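Local coordinates for phospholipase C-beta (PLC-beta) (Sepia officinalis, PDB 3QR0), which is a multidomain enzyme of the phospholipase C-beta family, joining PH, EF-hand-like, TIM-barrel (X and Y) and C2 domains and carrying a bound calcium ion, at residues Tyr112-Leu117 / Gln601-Ala606. Sequence-based numbering, arbitrary orientation.
Sequences YNYIDL and QCFDIA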
loop_
_atom_site.group_PDB
_atom_site.type_symbol
_atom_site.label_atom_id
_atom_site.label_comp_id
_atom_site.label_asym_id
_atom_site.label_seq_id
_atom_site.Cartn_x
_atom_site.Cartn_y
_atom_site.Cartn_z
ATOM N N TYR A 112 -4.667 12.519 1.486
ATOM C CA TYR A 112 -3.563 11.902 2.224
ATOM C C TYR A 112 -3.875 10.428 2.505
ATOM O O TYR A 112 -3.033 9.559 2.297
ATOM C CB TYR A 112 -3.331 12.667 3.526
ATOM C CG TYR A 112 -1.995 12.419 4.171
ATOM C CD1 TYR A 112 -0.812 12.701 3.491
ATOM C CD2 TYR A 112 -1.905 11.932 5.472
ATOM C CE1 TYR A 112 0.423 12.494 4.084
ATOM C CE2 TYR A 112 -0.669 11.725 6.076
ATOM C CZ TYR A 112 0.488 12.006 5.370
ATOM O OH TYR A 112 1.719 11.803 5.944
ATOM N N ASN A 113 -5.091 10.188 3.002
ATOM C CA ASN A 113 -5.686 8.857 3.108
ATOM C C ASN A 113 -6.883 8.803 2.168
ATOM O O ASN A 113 -7.311 9.841 1.658
ATOM C CB ASN A 113 -6.112 8.549 4.556
ATOM C CG ASN A 113 -7.282 9.418 5.038
ATOM O OD1 ASN A 113 -8.428 9.223 4.641
ATOM N ND2 ASN A 113 -6.987 10.361 5.923
ATOM N N TYR A 114 -7.415 7.606 1.923
ATOM C CA TYR A 114 -8.518 7.447 0.949
ATOM C C TYR A 114 -9.931 7.559 1.527
ATOM O O TYR A 114 -10.907 7.432 0.786
ATOM C CB TYR A 114 -8.382 6.131 0.159
ATOM C CG TYR A 114 -8.161 4.919 1.021
ATOM C CD1 TYR A 114 -9.196 4.383 1.787
ATOM C CD2 TYR A 114 -6.910 4.310 1.084
ATOM C CE1 TYR A 114 -8.988 3.281 2.592
ATOM C CE2 TYR A 114 -6.695 3.205 1.885
ATOM C CZ TYR A 114 -7.734 2.696 2.636
ATOM O OH TYR A 114 -7.519 1.601 3.436
ATOM N N ILE A 115 -10.045 7.791 2.832
ATOM C CA ILE A 115 -11.348 7.994 3.465
ATOM C C ILE A 115 -11.742 9.475 3.435
ATOM O O ILE A 115 -12.900 9.801 3.168
ATOM C CB ILE A 115 -11.363 7.482 4.921
ATOM C CG1 ILE A 115 -11.090 5.975 4.970
ATOM C CG2 ILE A 115 -12.705 7.778 5.577
ATOM C CD1 ILE A 115 -12.144 5.133 4.274
ATOM N N ASP A 116 -10.783 10.359 3.702
ATOM C CA ASP A 116 -11.023 11.799 3.680
ATOM C C ASP A 116 -10.549 12.381 2.345
ATOM O O ASP A 116 -9.394 12.777 2.200
ATOM C CB ASP A 116 -10.311 12.485 4.854
ATOM C CG ASP A 116 -10.794 13.915 5.086
ATOM O OD1 ASP A 116 -11.655 14.400 4.320
ATOM O OD2 ASP A 116 -10.322 14.558 6.050
ATOM N N LEU A 117 -11.458 12.420 1.378
ATOM C CA LEU A 117 -11.133 12.873 0.025
ATOM C C LEU A 117 -11.489 14.335 -0.175
ATOM O O LEU A 117 -12.438 14.845 0.420
ATOM C CB LEU A 117 -11.882 12.037 -1.012
ATOM C CG LEU A 117 -11.592 10.538 -1.050
ATOM C CD1 LEU A 117 -12.554 9.865 -2.033
ATOM C CD2 LEU A 117 -10.127 10.270 -1.423
ATOM N N GLN A 601 -11.341 1.153 6.396
ATOM C CA GLN A 601 -11.522 2.497 6.941
ATOM C C GLN A 601 -10.787 2.717 8.259
ATOM O O GLN A 601 -10.697 3.847 8.730
ATOM C CB GLN A 601 -13.014 2.809 7.139
ATOM C CG GLN A 601 -13.694 2.063 8.286
ATOM C CD GLN A 601 -14.272 0.719 7.884
ATOM O OE1 GLN A 601 -13.700 -0.015 7.061
ATOM N NE2 GLN A 601 -15.413 0.383 8.467
ATOM N N CYS A 602 -10.288 1.643 8.867
ATOM C CA CYS A 602 -9.585 1.744 10.141
ATOM C C CYS A 602 -8.093 1.574 9.908
ATOM O O CYS A 602 -7.625 0.469 9.666
ATOM C CB CYS A 602 -10.088 0.689 11.118
ATOM S SG CYS A 602 -9.318 0.758 12.756
ATOM N N PHE A 603 -7.355 2.679 10.003
ATOM C CA PHE A 603 -5.919 2.690 9.719
ATOM C C PHE A 603 -5.081 2.291 10.928
ATOM O O PHE A 603 -4.151 2.993 11.321
ATOM C CB PHE A 603 -5.505 4.057 9.183
ATOM C CG PHE A 603 -6.066 4.351 7.815
ATOM C CD1 PHE A 603 -5.607 3.652 6.706
ATOM C CD2 PHE A 603 -7.069 5.292 7.643
ATOM C CE1 PHE A 603 -6.123 3.904 5.442
ATOM C CE2 PHE A 603 -7.597 5.548 6.380
ATOM C CZ PHE A 603 -7.120 4.854 5.283
ATOM N N ASP A 604 -5.417 1.143 11.502
ATOM C CA ASP A 604 -4.658 0.590 12.608
ATOM C C ASP A 604 -3.489 -0.244 12.065
ATOM O O ASP A 604 -3.281 -0.315 10.850
ATOM C CB ASP A 604 -5.567 -0.218 13.545
ATOM C CG ASP A 604 -6.298 -1.374 12.853
ATOM O OD1 ASP A 604 -6.165 -1.573 11.618
ATOM O OD2 ASP A 604 -7.025 -2.089 13.577
ATOM N N ILE A 605 -2.717 -0.852 12.962
ATOM C CA ILE A 605 -1.544 -1.639 12.550
ATOM C C ILE A 605 -1.880 -2.659 11.445
ATOM O O ILE A 605 -1.127 -2.811 10.478
ATOM C CB ILE A 605 -0.851 -2.310 13.779
ATOM C CG1 ILE A 605 0.402 -3.095 13.350
ATOM C CG2 ILE A 605 -1.835 -3.190 14.550
ATOM C CD1 ILE A 605 0.131 -4.527 12.912
ATOM N N ALA A 606 -3.027 -3.320 11.568
ATOM C CA ALA A 606 -3.443 -4.334 10.600
ATOM C C ALA A 606 -3.543 -3.790 9.171
ATOM O O ALA A 606 -3.033 -4.405 8.238
ATOM C CB ALA A 606 -4.765 -4.942 11.015
#
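F603 drives the outer edge of its ring against one face of Y114, an edge-to-face (T-shaped) pair with centroids 5.0 Å apart and planes at 61°. The packing is tight here: F603 CZ lies 3.5 Å from Y114 CZ, toward the rim of the tyrosine ring. Tyrosine suits this buried place because its flat face receives the phenylalanine while its hydroxyl hydrogen-bonds to the backbone O of F600; M607 and L611 of helix 605-613 also touch it. F603 reaches across from the centre of an inverse gamma turn, with CG anti to its carbonyl carbon (chi1 -68°); its flat, apolar ring can offer CE1 and CZ to the tyrosine and CE2 to N113 CB and I115 CG1. Thus the hairpin loop between PH-domain strands 105-110 and 118-124 meets the Y part of the TIM barrel, just ahead of helix 605-613. In one conformer of N113, OD1 accepts from I115 N in its carbonyl plane (an Asx turn) and, at 2.8 Å, from D116 N, completing an Asx motif, as a short amide side chain can. The partly exposed side is looser. There the beta-branched, apolar I115 sends CD1 to within 3.8 Å of Q601 CB, whereas the bent chain of Q601 carries NE2 away to the backbone O of G344.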